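Local coordinates for arginine 3rd transport system periplasmic binding protein (Legionella pneumophila subsp. pneumophila str. Philadelphia 1, PDB 3KZG) that probably binds arginine in the periplasm and presents it to an ABC transporter for uptake, as a family 3 solute-binding protein, at residues Ala49-Asp54 with Tyr137-Asp142; Ser70-Asp75 with Gly118-Arg123; Ile113-Gly118 with Arg123-Glu128; Gly146-Gln151 with Lys178-Ile183. All coordinates share one frame; numbering follows the deposited sequence.

Contact 1 of 4, residues Ala49-Asp54 with Tyr137-Asp142; sequences AYIFDD and YELIQD
Glu138 meets Ile51 through its main chain. The carbonyl O of Glu138 sits 3.5 Å from CG2 of Ile51, the methyl branch that chi1 of -69° (taken to CG1) sets anti to the Ile51 backbone N. That same oxygen accepts a hydrogen bond from a water, 2.7 Å between Glu138 O and the water O. The water accepts in turn from Asp53 N at 3.0 Å, so one molecule ties the two backbones together. A turn closed by Asp54 N donating to Ile51 O (2.7 Å) presents the Asp53 amide to it. The Glu138 carboxylate stops short of its like, with OE2 5.0 Å from Asp53 OD1; Lys117 makes long, weak ion pairs with both and probably eases their repulsion. Next comes Leu139, the N-cap residue of helix 140-148. Its CD1 meets CD1 of Ile51 at 4.3 Å, methyl against methyl, because the extended chi2 of Ile51 (-179°) carries that atom out from the turn. Across this surface seam between the two lobes the segments share no direct hydrogen bond, only a water bridge, a methyl on a carbonyl and one methyl pair, chemistry consistent with a junction that can part when a binding cleft opens.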
loop_
_atom_site.group_PDB
_atom_site.type_symbol
_atom_site.label_atom_id
_atom_site.label_comp_id
_atom_site.label_asym_id
_atom_site.label_seq_id
_atom_site.Cartn_x
_atom_site.Cartn_y
_atom_site.Cartn_z
ATOM N N ALA A 49 -3.616 -33.137 -18.241
ATOM C CA ALA A 49 -2.204 -32.998 -18.585
ATOM C C ALA A 49 -1.785 -33.720 -19.860
ATOM O O ALA A 49 -2.077 -34.898 -20.048
ATOM C CB ALA A 49 -1.346 -33.472 -17.419
ATOM N N TYR A 50 -1.084 -32.996 -20.722
ATOM C CA TYR A 50 -0.590 -33.529 -21.982
ATOM C C TYR A 50 0.872 -33.167 -22.046
ATOM O O TYR A 50 1.337 -32.336 -21.274
ATOM C CB TYR A 50 -1.271 -32.847 -23.170
ATOM C CG TYR A 50 -2.756 -33.056 -23.274
ATOM C CD1 TYR A 50 -3.284 -34.004 -24.147
ATOM C CD2 TYR A 50 -3.640 -32.291 -22.514
ATOM C CE1 TYR A 50 -4.654 -34.185 -24.266
ATOM C CE2 TYR A 50 -5.013 -32.466 -22.625
ATOM C CZ TYR A 50 -5.512 -33.415 -23.503
ATOM O OH TYR A 50 -6.866 -33.597 -23.617
ATOM N N ILE A 51 1.602 -33.791 -22.959
ATOM C CA ILE A 51 2.992 -33.435 -23.146
ATOM C C ILE A 51 2.840 -32.077 -23.834
ATOM O O ILE A 51 2.036 -31.940 -24.757
ATOM C CB ILE A 51 3.701 -34.429 -24.079
ATOM C CG1 ILE A 51 3.826 -35.786 -23.386
ATOM C CG2 ILE A 51 5.073 -33.901 -24.466
ATOM C CD1 ILE A 51 4.534 -36.827 -24.221
ATOM N N PHE A 52 3.593 -31.081 -23.377
ATOM C CA PHE A 52 3.509 -29.723 -23.921
ATOM C C PHE A 52 3.100 -29.592 -25.395
ATOM O O PHE A 52 2.096 -28.948 -25.712
ATOM C CB PHE A 52 4.836 -28.982 -23.708
ATOM C CG PHE A 52 4.773 -27.519 -24.067
ATOM C CD1 PHE A 52 4.112 -26.615 -23.239
ATOM C CD2 PHE A 52 5.330 -27.055 -25.254
ATOM C CE1 PHE A 52 3.999 -25.267 -23.589
ATOM C CE2 PHE A 52 5.224 -25.712 -25.620
ATOM C CZ PHE A 52 4.555 -24.814 -24.783
ATOM N N ASP A 53 3.878 -30.191 -26.294
ATOM C CA ASP A 53 3.595 -30.098 -27.725
ATOM C C ASP A 53 2.220 -30.624 -28.159
ATOM O O ASP A 53 1.696 -30.203 -29.188
ATOM C CB ASP A 53 4.680 -30.821 -28.521
ATOM C CG ASP A 53 4.746 -30.353 -29.959
ATOM O OD1 ASP A 53 5.307 -31.083 -30.803
ATOM O OD2 ASP A 53 4.242 -29.243 -30.238
ATOM N N ASP A 54 1.637 -31.538 -27.388
ATOM C CA ASP A 54 0.332 -32.081 -27.747
ATOM C C ASP A 54 -0.827 -31.162 -27.360
ATOM O O ASP A 54 -1.963 -31.383 -27.784
ATOM C CB ASP A 54 0.109 -33.457 -27.104
ATOM C CG ASP A 54 0.975 -34.548 -27.723
ATOM O OD1 ASP A 54 1.363 -34.420 -28.905
ATOM O OD2 ASP A 54 1.251 -35.547 -27.026
ATOM N N TYR A 137 13.500 -31.163 -27.627
ATOM C CA TYR A 137 13.137 -32.169 -26.641
ATOM C C TYR A 137 11.638 -32.061 -26.397
ATOM O O TYR A 137 11.115 -30.959 -26.228
ATOM C CB TYR A 137 13.891 -31.924 -25.332
ATOM C CG TYR A 137 15.368 -32.252 -25.392
ATOM C CD1 TYR A 137 15.812 -33.577 -25.385
ATOM C CD2 TYR A 137 16.325 -31.237 -25.444
ATOM C CE1 TYR A 137 17.169 -33.884 -25.425
ATOM C CE2 TYR A 137 17.685 -31.533 -25.485
ATOM C CZ TYR A 137 18.100 -32.856 -25.475
ATOM O OH TYR A 137 19.446 -33.141 -25.516
ATOM N N GLU A 138 10.942 -33.193 -26.388
ATOM C CA GLU A 138 9.501 -33.171 -26.168
ATOM C C GLU A 138 9.153 -32.972 -24.696
ATOM O O GLU A 138 8.175 -32.304 -24.378
ATOM C CB GLU A 138 8.851 -34.454 -26.701
ATOM C CG GLU A 138 8.914 -34.589 -28.218
ATOM C CD GLU A 138 8.096 -35.759 -28.736
ATOM O OE1 GLU A 138 8.335 -36.900 -28.289
ATOM O OE2 GLU A 138 7.214 -35.539 -29.592
ATOM N N LEU A 139 9.952 -33.558 -23.806
ATOM C CA LEU A 139 9.731 -33.418 -22.363
ATOM C C LEU A 139 10.872 -32.645 -21.711
ATOM O O LEU A 139 12.022 -32.745 -22.135
ATOM C CB LEU A 139 9.635 -34.784 -21.670
ATOM C CG LEU A 139 8.503 -35.737 -22.032
ATOM C CD1 LEU A 139 8.768 -36.334 -23.403
ATOM C CD2 LEU A 139 8.410 -36.845 -20.986
ATOM N N ILE A 140 10.541 -31.878 -20.676
ATOM C CA ILE A 140 11.538 -31.114 -19.946
ATOM C C ILE A 140 12.530 -32.095 -19.305
ATOM O O ILE A 140 13.720 -31.813 -19.213
ATOM C CB ILE A 140 10.878 -30.258 -18.833
ATOM C CG1 ILE A 140 9.980 -29.180 -19.453
ATOM C CG2 ILE A 140 11.942 -29.633 -17.940
ATOM C CD1 ILE A 140 10.717 -28.147 -20.286
ATOM N N GLN A 141 12.036 -33.252 -18.876
ATOM C CA GLN A 141 12.896 -34.253 -18.242
ATOM C C GLN A 141 14.003 -34.727 -19.175
ATOM O O GLN A 141 15.143 -34.909 -18.749
ATOM C CB GLN A 141 12.079 -35.464 -17.777
ATOM C CG GLN A 141 10.924 -35.135 -16.854
ATOM C CD GLN A 141 9.621 -34.953 -17.606
ATOM O OE1 GLN A 141 9.501 -34.088 -18.469
ATOM N NE2 GLN A 141 8.635 -35.782 -17.282
ATOM N N ASP A 142 13.656 -34.928 -20.443
ATOM C CA ASP A 142 14.606 -35.374 -21.459
ATOM C C ASP A 142 15.658 -34.298 -21.686
ATOM O O ASP A 142 16.846 -34.581 -21.827
ATOM C CB ASP A 142 13.887 -35.635 -22.791
ATOM C CG ASP A 142 12.878 -36.767 -22.709
ATOM O OD1 ASP A 142 12.011 -36.854 -23.608
ATOM O OD2 ASP A 142 12.955 -37.572 -21.756
HETATM O O HOH W 1 6.812 -30.708 -26.093
#

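Contact 2 of 4, residues Ser70-Asp75 with Gly118-Arg123; sequences SMIITD and GTPYAR
The terminal methyl of Ile72 reaches the hydroxyl end of Tyr121, with CD1 3.4 Å from Tyr121 OH and 3.9 Å from Tyr121 CZ. This is the tight part of the contact. Ile72 has CG1 beside its backbone N (chi1 -56°) and CD1 extended beyond it, so the chain projects straight from the loop and crosses the tyrosine side chain at about a right angle, meeting the ring obliquely. The same CD1 also packs on the proline ring, 4.2 Å from Pro120 CG, and thus wedges between two consecutive residues where helix 121-127 begins. Ile72 also touches Ser90 and Tyr193.

The other side is looser. Thr74 adds CG2, 4.3 Å from Pro120 CG, while its OG1 turns to the amide of Arg77. Farther out, Asp75 is exposed and packs on Lys206 of the second subunit, while the salt bridge of Arg123 with Glu76, just past the segment, still joins helix and loop. Pro120 holds the N-cap position, and just before it Thr119 OG1 accepts a weak bond from Tyr121 N (3.3 Å).

No hydrogen bond joins the two segments. The grip is aliphatic carbon on a proline ring and a phenol whose OH is hydrogen-bonded to Asp158 OD1, so an apolar wedge and a hydrogen bond from a buried tyrosine together should fix that ring where the two lobes meet.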
loop_
_atom_site.group_PDB
_atom_site.type_symbol
_atom_site.label_atom_id
_atom_site.label_comp_id
_atom_site.label_asym_id
_atom_site.label_seq_id
_atom_site.Cartn_x
_atom_site.Cartn_y
_atom_site.Cartn_z
ATOM N N SER A 70 2.251 -22.001 -19.214
ATOM C CA SER A 70 3.252 -20.990 -19.534
ATOM C C SER A 70 3.262 -20.765 -21.045
ATOM O O SER A 70 4.308 -20.783 -21.681
ATOM C CB SER A 70 4.644 -21.424 -19.032
ATOM O OG SER A 70 5.111 -22.602 -19.666
HETATM N N MSE A 71 2.078 -20.550 -21.612
HETATM C CA MSE A 71 1.945 -20.334 -23.047
HETATM C C MSE A 71 2.231 -18.903 -23.468
HETATM O O MSE A 71 1.462 -17.993 -23.163
HETATM C CB MSE A 71 0.540 -20.703 -23.505
HETATM C CG MSE A 71 0.442 -20.831 -25.015
HETATM SE SE MSE A 71 1.624 -22.246 -25.625
HETATM C CE MSE A 71 0.650 -23.723 -24.834
ATOM N N ILE A 72 3.321 -18.711 -24.197
ATOM C CA ILE A 72 3.708 -17.382 -24.642
ATOM C C ILE A 72 2.941 -16.882 -25.860
ATOM O O ILE A 72 2.894 -17.543 -26.901
ATOM C CB ILE A 72 5.211 -17.321 -24.968
ATOM C CG1 ILE A 72 6.024 -17.771 -23.751
ATOM C CG2 ILE A 72 5.595 -15.892 -25.370
ATOM C CD1 ILE A 72 7.502 -17.884 -24.012
ATOM N N ILE A 73 2.351 -15.699 -25.720
ATOM C CA ILE A 73 1.614 -15.084 -26.813
ATOM C C ILE A 73 2.602 -14.698 -27.903
ATOM O O ILE A 73 3.502 -13.886 -27.675
ATOM C CB ILE A 73 0.901 -13.786 -26.372
ATOM C CG1 ILE A 73 -0.094 -14.075 -25.257
ATOM C CG2 ILE A 73 0.184 -13.154 -27.567
ATOM C CD1 ILE A 73 -0.832 -12.841 -24.802
ATOM N N THR A 74 2.433 -15.282 -29.085
ATOM C CA THR A 74 3.299 -14.973 -30.221
ATOM C C THR A 74 2.417 -14.809 -31.447
ATOM O O THR A 74 1.313 -15.348 -31.497
ATOM C CB THR A 74 4.308 -16.108 -30.522
ATOM O OG1 THR A 74 3.601 -17.260 -30.997
ATOM C CG2 THR A 74 5.094 -16.479 -29.273
ATOM N N ASP A 75 2.903 -14.075 -32.437
ATOM C CA ASP A 75 2.127 -13.877 -33.653
ATOM C C ASP A 75 1.840 -15.198 -34.365
ATOM O O ASP A 75 0.749 -15.399 -34.891
ATOM C CB ASP A 75 2.855 -12.914 -34.595
ATOM C CG ASP A 75 2.771 -11.476 -34.127
ATOM O OD1 ASP A 75 1.648 -11.021 -33.817
ATOM O OD2 ASP A 75 3.819 -10.799 -34.074
ATOM N N GLY A 118 7.817 -27.153 -29.253
ATOM C CA GLY A 118 6.530 -26.478 -29.191
ATOM C C GLY A 118 6.633 -25.025 -28.749
ATOM O O GLY A 118 5.701 -24.248 -28.949
ATOM N N THR A 119 7.760 -24.656 -28.142
ATOM C CA THR A 119 7.963 -23.281 -27.690
ATOM C C THR A 119 8.645 -22.475 -28.785
ATOM O O THR A 119 9.127 -23.031 -29.770
ATOM C CB THR A 119 8.872 -23.201 -26.433
ATOM O OG1 THR A 119 10.198 -23.632 -26.772
ATOM C CG2 THR A 119 8.324 -24.055 -25.312
ATOM N N PRO A 120 8.689 -21.145 -28.630
ATOM C CA PRO A 120 9.332 -20.294 -29.632
ATOM C C PRO A 120 10.826 -20.158 -29.346
ATOM O O PRO A 120 11.513 -19.342 -29.960
ATOM C CB PRO A 120 8.590 -18.977 -29.475
ATOM C CG PRO A 120 8.389 -18.912 -27.993
ATOM C CD PRO A 120 7.951 -20.330 -27.647
ATOM N N TYR A 121 11.328 -20.978 -28.425
ATOM C CA TYR A 121 12.733 -20.912 -28.038
ATOM C C TYR A 121 13.749 -21.326 -29.104
ATOM O O TYR A 121 14.848 -20.762 -29.173
ATOM C CB TYR A 121 12.947 -21.690 -26.739
ATOM C CG TYR A 121 12.172 -21.095 -25.573
ATOM C CD1 TYR A 121 12.022 -19.708 -25.450
ATOM C CD2 TYR A 121 11.611 -21.906 -24.587
ATOM C CE1 TYR A 121 11.336 -19.147 -24.378
ATOM C CE2 TYR A 121 10.921 -21.351 -23.505
ATOM C CZ TYR A 121 10.790 -19.970 -23.411
ATOM O OH TYR A 121 10.113 -19.407 -22.359
ATOM N N ALA A 122 13.395 -22.295 -29.939
ATOM C CA ALA A 122 14.301 -22.711 -30.999
ATOM C C ALA A 122 14.518 -21.498 -31.896
ATOM O O ALA A 122 15.643 -21.186 -32.299
ATOM C CB ALA A 122 13.683 -23.848 -31.808
ATOM N N ARG A 123 13.422 -20.815 -32.206
ATOM C CA ARG A 123 13.476 -19.635 -33.055
ATOM C C ARG A 123 14.304 -18.526 -32.411
ATOM O O ARG A 123 15.049 -17.824 -33.093
ATOM C CB ARG A 123 12.056 -19.137 -33.340
ATOM C CG ARG A 123 11.993 -17.949 -34.284
ATOM C CD ARG A 123 10.551 -17.592 -34.616
ATOM N NE ARG A 123 9.868 -18.672 -35.324
ATOM C CZ ARG A 123 10.202 -19.106 -36.537
ATOM N NH1 ARG A 123 11.217 -18.554 -37.193
ATOM N NH2 ARG A 123 9.517 -20.093 -37.100
#

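Contact 3 of 4, residues Ile113-Gly118 with Arg123-Glu128; sequences IGVRKG and RQVLSE
With chi1 at 175°, Val125 spreads both methyls over the strand: CG1, anti to the backbone N, is directed at Ile113, and CG2 comes down where Ile113 and Val115 both reach it. Ile113 meets it with CG1 beside its own backbone N (chi1 -46°) and CG2 anti to that N. The closest approach is Ile113 CG1 to Val125 CG1 at 3.9 Å. Ile113 CB is 4.1 Å from the same Val125 CG1. The second pair of branches matches this, Ile113 CG2 lying 4.1 Å from Val125 CG2. Val115 arrives from farther along the strand, its CG2 4.2 Å from Val125 CG2, the two side chains sliding past one another in opposite directions. One helical valine therefore rests on two strand residues that project from the same face, with Gly114 between them. The patch is buried and wholly apolar.

On the helix, Ser127 folds its hydroxyl back to donate to Gln124 O at 2.7 Å, from 36° above the carbonyl plane, while Ser127 N keeps the helical bond to Arg123 O (3.0 Å).

The contact is the inner packing of a beta-alpha-beta crossover, strand 112-116, helix 121-127, strand 133-137. Val134 of the next, parallel strand touches both Val115 and Val125, and Leu156 of strand 154-158 flanks Val125, so the helix lies against three adjacent strands of the sheet.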
loop_
_atom_site.group_PDB
_atom_site.type_symbol
_atom_site.label_atom_id
_atom_site.label_comp_id
_atom_site.label_asym_id
_atom_site.label_seq_id
_atom_site.Cartn_x
_atom_site.Cartn_y
_atom_site.Cartn_z
ATOM N N ILE A 113 22.247 -26.152 -28.177
ATOM C CA ILE A 113 21.251 -25.708 -27.209
ATOM C C ILE A 113 19.993 -26.567 -27.171
ATOM O O ILE A 113 19.381 -26.830 -28.204
ATOM C CB ILE A 113 20.803 -24.252 -27.500
ATOM C CG1 ILE A 113 22.021 -23.358 -27.773
ATOM C CG2 ILE A 113 19.990 -23.721 -26.332
ATOM C CD1 ILE A 113 22.978 -23.218 -26.599
ATOM N N GLY A 114 19.602 -26.987 -25.973
ATOM C CA GLY A 114 18.398 -27.783 -25.829
ATOM C C GLY A 114 17.197 -26.862 -25.713
ATOM O O GLY A 114 17.286 -25.788 -25.115
ATOM N N VAL A 115 16.072 -27.275 -26.286
ATOM C CA VAL A 115 14.851 -26.479 -26.247
ATOM C C VAL A 115 13.628 -27.387 -26.138
ATOM O O VAL A 115 13.649 -28.519 -26.618
ATOM C CB VAL A 115 14.738 -25.592 -27.518
ATOM C CG1 VAL A 115 13.303 -25.190 -27.758
ATOM C CG2 VAL A 115 15.612 -24.347 -27.359
ATOM N N ARG A 116 12.571 -26.890 -25.501
ATOM C CA ARG A 116 11.339 -27.657 -25.332
ATOM C C ARG A 116 10.511 -27.558 -26.615
ATOM O O ARG A 116 10.086 -26.470 -27.006
ATOM C CB ARG A 116 10.531 -27.103 -24.156
ATOM C CG ARG A 116 9.350 -27.962 -23.711
ATOM C CD ARG A 116 8.518 -27.221 -22.675
ATOM N NE ARG A 116 7.579 -28.090 -21.973
ATOM C CZ ARG A 116 6.684 -27.667 -21.086
ATOM N NH1 ARG A 116 6.594 -26.373 -20.790
ATOM N NH2 ARG A 116 5.892 -28.539 -20.476
ATOM N N LYS A 117 10.284 -28.696 -27.264
ATOM C CA LYS A 117 9.518 -28.728 -28.507
ATOM C C LYS A 117 8.141 -28.080 -28.355
ATOM O O LYS A 117 7.387 -28.423 -27.454
ATOM C CB LYS A 117 9.351 -30.174 -28.990
ATOM C CG LYS A 117 8.642 -30.284 -30.338
ATOM C CD LYS A 117 8.476 -31.729 -30.789
ATOM C CE LYS A 117 7.858 -31.790 -32.182
ATOM N NZ LYS A 117 7.667 -33.188 -32.671
ATOM N N GLY A 118 7.817 -27.153 -29.253
ATOM C CA GLY A 118 6.530 -26.478 -29.191
ATOM C C GLY A 118 6.633 -25.025 -28.749
ATOM O O GLY A 118 5.701 -24.248 -28.949
ATOM N N ARG A 123 13.422 -20.815 -32.206
ATOM C CA ARG A 123 13.476 -19.635 -33.055
ATOM C C ARG A 123 14.304 -18.526 -32.411
ATOM O O ARG A 123 15.049 -17.824 -33.093
ATOM C CB ARG A 123 12.056 -19.137 -33.340
ATOM C CG ARG A 123 11.993 -17.949 -34.284
ATOM C CD ARG A 123 10.551 -17.592 -34.616
ATOM N NE ARG A 123 9.868 -18.672 -35.324
ATOM C CZ ARG A 123 10.202 -19.106 -36.537
ATOM N NH1 ARG A 123 11.217 -18.554 -37.193
ATOM N NH2 ARG A 123 9.517 -20.093 -37.100
ATOM N N GLN A 124 14.188 -18.376 -31.095
ATOM C CA GLN A 124 14.942 -17.346 -30.387
ATOM C C GLN A 124 16.439 -17.621 -30.473
ATOM O O GLN A 124 17.238 -16.719 -30.722
ATOM C CB GLN A 124 14.532 -17.290 -28.918
ATOM C CG GLN A 124 15.088 -16.076 -28.195
ATOM C CD GLN A 124 15.015 -16.202 -26.691
ATOM O OE1 GLN A 124 13.985 -16.577 -26.134
ATOM N NE2 GLN A 124 16.115 -15.879 -26.020
ATOM N N VAL A 125 16.808 -18.881 -30.267
ATOM C CA VAL A 125 18.202 -19.294 -30.315
ATOM C C VAL A 125 18.828 -19.045 -31.685
ATOM O O VAL A 125 19.893 -18.433 -31.792
ATOM C CB VAL A 125 18.344 -20.804 -29.968
ATOM C CG1 VAL A 125 19.784 -21.255 -30.133
ATOM C CG2 VAL A 125 17.882 -21.053 -28.538
ATOM N N LEU A 126 18.173 -19.515 -32.739
ATOM C CA LEU A 126 18.730 -19.343 -34.072
ATOM C C LEU A 126 18.770 -17.885 -34.522
ATOM O O LEU A 126 19.699 -17.480 -35.214
ATOM C CB LEU A 126 17.960 -20.196 -35.084
ATOM C CG LEU A 126 18.027 -21.717 -34.873
ATOM C CD1 LEU A 126 17.283 -22.393 -36.001
ATOM C CD2 LEU A 126 19.463 -22.214 -34.832
ATOM N N SER A 127 17.779 -17.101 -34.110
ATOM C CA SER A 127 17.709 -15.687 -34.478
ATOM C C SER A 127 18.885 -14.885 -33.929
ATOM O O SER A 127 19.136 -13.759 -34.358
ATOM C CB SER A 127 16.396 -15.073 -33.976
ATOM O OG SER A 127 16.371 -15.004 -32.559
ATOM N N GLU A 128 19.604 -15.458 -32.973
ATOM C CA GLU A 128 20.752 -14.782 -32.393
ATOM C C GLU A 128 21.953 -14.866 -33.337
ATOM O O GLU A 128 22.905 -14.096 -33.218
ATOM C CB GLU A 128 21.074 -15.393 -31.026
ATOM C CG GLU A 128 19.958 -15.171 -30.001
ATOM C CD GLU A 128 20.127 -16.001 -28.743
ATOM O OE1 GLU A 128 19.247 -15.923 -27.853
ATOM O OE2 GLU A 128 21.134 -16.731 -28.643
#

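Contact 4 of 4, residues Gly146-Gln151 with Lys178-Ile183; sequences GLSNNQ and KKYKLI
Leu147, in the last turn of helix 140-148, points at the ring of Tyr180. Its CG stands anti to the backbone N (chi1 -179°), which carries CD2 to 3.9 Å from Tyr180 CE1; the methyl meets the ring at a slant. One face of that ring is covered from within its own segment, where Lys179 CG lies 4.1 Å above the plane and over the centre.

Ser148 carries the polar half. Its OG, turned back beside its own backbone N (chi1 -66°), is hydrogen-bonded to Leu144 O in the preceding turn and comes within 2.8 Å of Lys179 NZ. Lys179 reaches the serine on a fully extended chain that runs out over one face of the Tyr180 ring. A water 2.7 Å from Ser148 OG also donates a weak bond to Tyr180 OH at 3.4 Å, bridging helix and strand.

Past Ser148 the helix ends in a Schellman motif. Gln151 N donates to Gly146 O (2.6 Å) and Asn150 N to Leu147 O (2.9 Å), with Asn150 at positive phi, and the chain swings away from strand 180-188.

Apolar packing on the inner side and a hydrated polar edge together join the end of helix 140-148 to strand 180-188, at one edge of the five-stranded sheet. Glu169 completes the polar cluster: its OE1 forms a salt bridge with Lys179 NZ and a hydrogen bond with Tyr180 OH. A shared carboxylate thus probably sets both strand side chains in place for the helix, and would balance the ammonium charge.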
loop_
_atom_site.group_PDB
_atom_site.type_symbol
_atom_site.label_atom_id
_atom_site.label_comp_id
_atom_site.label_asym_id
_atom_site.label_seq_id
_atom_site.Cartn_x
_atom_site.Cartn_y
_atom_site.Cartn_z
ATOM N N GLY A 146 19.479 -34.617 -21.000
ATOM C CA GLY A 146 20.425 -34.394 -22.077
ATOM C C GLY A 146 21.524 -33.465 -21.612
ATOM O O GLY A 146 22.702 -33.690 -21.886
ATOM N N LEU A 147 21.132 -32.416 -20.894
ATOM C CA LEU A 147 22.082 -31.444 -20.375
ATOM C C LEU A 147 23.063 -32.141 -19.430
ATOM O O LEU A 147 24.277 -31.979 -19.556
ATOM C CB LEU A 147 21.340 -30.331 -19.631
ATOM C CG LEU A 147 22.191 -29.206 -19.031
ATOM C CD1 LEU A 147 22.958 -28.507 -20.141
ATOM C CD2 LEU A 147 21.294 -28.210 -18.281
ATOM N N SER A 148 22.525 -32.914 -18.489
ATOM C CA SER A 148 23.338 -33.646 -17.520
ATOM C C SER A 148 24.310 -34.590 -18.215
ATOM O O SER A 148 25.469 -34.690 -17.818
ATOM C CB SER A 148 22.450 -34.467 -16.580
ATOM O OG SER A 148 21.658 -33.642 -15.756
ATOM N N ASN A 149 23.819 -35.287 -19.239
ATOM C CA ASN A 149 24.617 -36.239 -20.015
ATOM C C ASN A 149 25.504 -35.532 -21.025
ATOM O O ASN A 149 26.182 -36.176 -21.826
ATOM C CB ASN A 149 23.708 -37.222 -20.763
ATOM C CG ASN A 149 23.119 -38.282 -19.860
ATOM O OD1 ASN A 149 22.171 -38.972 -20.235
ATOM N ND2 ASN A 149 23.685 -38.429 -18.667
ATOM N N ASN A 150 25.479 -34.206 -20.995
ATOM C CA ASN A 150 26.290 -33.408 -21.900
ATOM C C ASN A 150 25.917 -33.644 -23.363
ATOM O O ASN A 150 26.775 -33.584 -24.248
ATOM C CB ASN A 150 27.774 -33.725 -21.671
ATOM C CG ASN A 150 28.689 -32.640 -22.193
ATOM O OD1 ASN A 150 28.497 -31.456 -21.905
ATOM N ND2 ASN A 150 29.702 -33.038 -22.957
ATOM N N GLN A 151 24.638 -33.920 -23.613
ATOM C CA GLN A 151 24.149 -34.139 -24.974
ATOM C C GLN A 151 23.962 -32.763 -25.624
ATOM O O GLN A 151 23.979 -32.627 -26.846
ATOM C CB GLN A 151 22.822 -34.900 -24.948
ATOM C CG GLN A 151 22.868 -36.226 -24.189
ATOM C CD GLN A 151 23.712 -37.297 -24.871
ATOM O OE1 GLN A 151 24.924 -37.147 -25.033
ATOM N NE2 GLN A 151 23.069 -38.389 -25.268
ATOM N N LYS A 178 25.378 -26.115 -5.924
ATOM C CA LYS A 178 24.405 -26.174 -7.003
ATOM C C LYS A 178 24.839 -27.064 -8.161
ATOM O O LYS A 178 26.027 -27.312 -8.360
ATOM C CB LYS A 178 24.123 -24.764 -7.531
ATOM C CG LYS A 178 23.501 -23.834 -6.509
ATOM C CD LYS A 178 23.181 -22.477 -7.115
ATOM C CE LYS A 178 22.535 -21.564 -6.088
ATOM N NZ LYS A 178 22.207 -20.223 -6.644
ATOM N N LYS A 179 23.857 -27.543 -8.922
ATOM C CA LYS A 179 24.116 -28.380 -10.086
ATOM C C LYS A 179 24.021 -27.520 -11.340
ATOM O O LYS A 179 24.651 -27.813 -12.360
ATOM C CB LYS A 179 23.093 -29.516 -10.179
ATOM C CG LYS A 179 23.174 -30.310 -11.487
ATOM C CD LYS A 179 22.091 -31.373 -11.582
ATOM C CE LYS A 179 22.174 -32.137 -12.904
ATOM N NZ LYS A 179 21.167 -33.242 -12.984
ATOM N N TYR A 180 23.238 -26.449 -11.248
ATOM C CA TYR A 180 23.037 -25.541 -12.374
ATOM C C TYR A 180 23.526 -24.120 -12.112
ATOM O O TYR A 180 23.769 -23.727 -10.970
ATOM C CB TYR A 180 21.544 -25.473 -12.727
ATOM C CG TYR A 180 20.913 -26.805 -13.046
ATOM C CD1 TYR A 180 21.229 -27.488 -14.223
ATOM C CD2 TYR A 180 20.004 -27.391 -12.166
ATOM C CE1 TYR A 180 20.651 -28.726 -14.515
ATOM C CE2 TYR A 180 19.423 -28.623 -12.445
ATOM C CZ TYR A 180 19.749 -29.285 -13.621
ATOM O OH TYR A 180 19.159 -30.501 -13.902
ATOM N N LYS A 181 23.665 -23.361 -13.195
ATOM C CA LYS A 181 24.060 -21.959 -13.139
ATOM C C LYS A 181 23.424 -21.265 -14.346
ATOM O O LYS A 181 23.324 -21.850 -15.432
ATOM C CB LYS A 181 25.589 -21.787 -13.169
ATOM C CG LYS A 181 26.276 -22.228 -14.450
ATOM C CD LYS A 181 27.743 -21.811 -14.441
ATOM C CE LYS A 181 28.494 -22.359 -15.639
ATOM N NZ LYS A 181 29.938 -21.986 -15.606
ATOM N N LEU A 182 22.980 -20.030 -14.147
ATOM C CA LEU A 182 22.345 -19.261 -15.210
ATOM C C LEU A 182 23.392 -18.530 -16.038
ATOM O O LEU A 182 24.395 -18.047 -15.509
ATOM C CB LEU A 182 21.363 -18.249 -14.616
ATOM C CG LEU A 182 20.374 -18.741 -13.559
ATOM C CD1 LEU A 182 19.419 -17.608 -13.204
ATOM C CD2 LEU A 182 19.603 -19.951 -14.072
ATOM N N ILE A 183 23.147 -18.443 -17.339
ATOM C CA ILE A 183 24.065 -17.775 -18.250
ATOM C C ILE A 183 23.400 -16.525 -18.824
ATOM O O ILE A 183 22.393 -16.620 -19.529
ATOM C CB ILE A 183 24.463 -18.718 -19.406
ATOM C CG1 ILE A 183 24.992 -20.041 -18.835
ATOM C CG2 ILE A 183 25.520 -18.057 -20.284
ATOM C CD1 ILE A 183 26.205 -19.888 -17.928
HETATM O O HOH W 2 19.034 -33.634 -15.139
#

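Overall arrangement
Contacts 2 and 3 are closest, their centres about 9 Å apart; they share Gly118 and Arg123, and both use helix 121-127. Along the chain their segments alternate, and both are nested within the loop closed by contact 1, whose Phe52 packs on Gly118 and Thr119. Contact 4 follows in series. It uses the far end of helix 140-148, which contact 1 meets at its start, and its centre is about 22 Å from that of contact 2. Contacts 3 and 4 belong to the lobe built on the five-stranded sheet, whereas contacts 1 and 2 bring in segments of the other lobe, consistent with the two-lobed periplasmic binding protein fold.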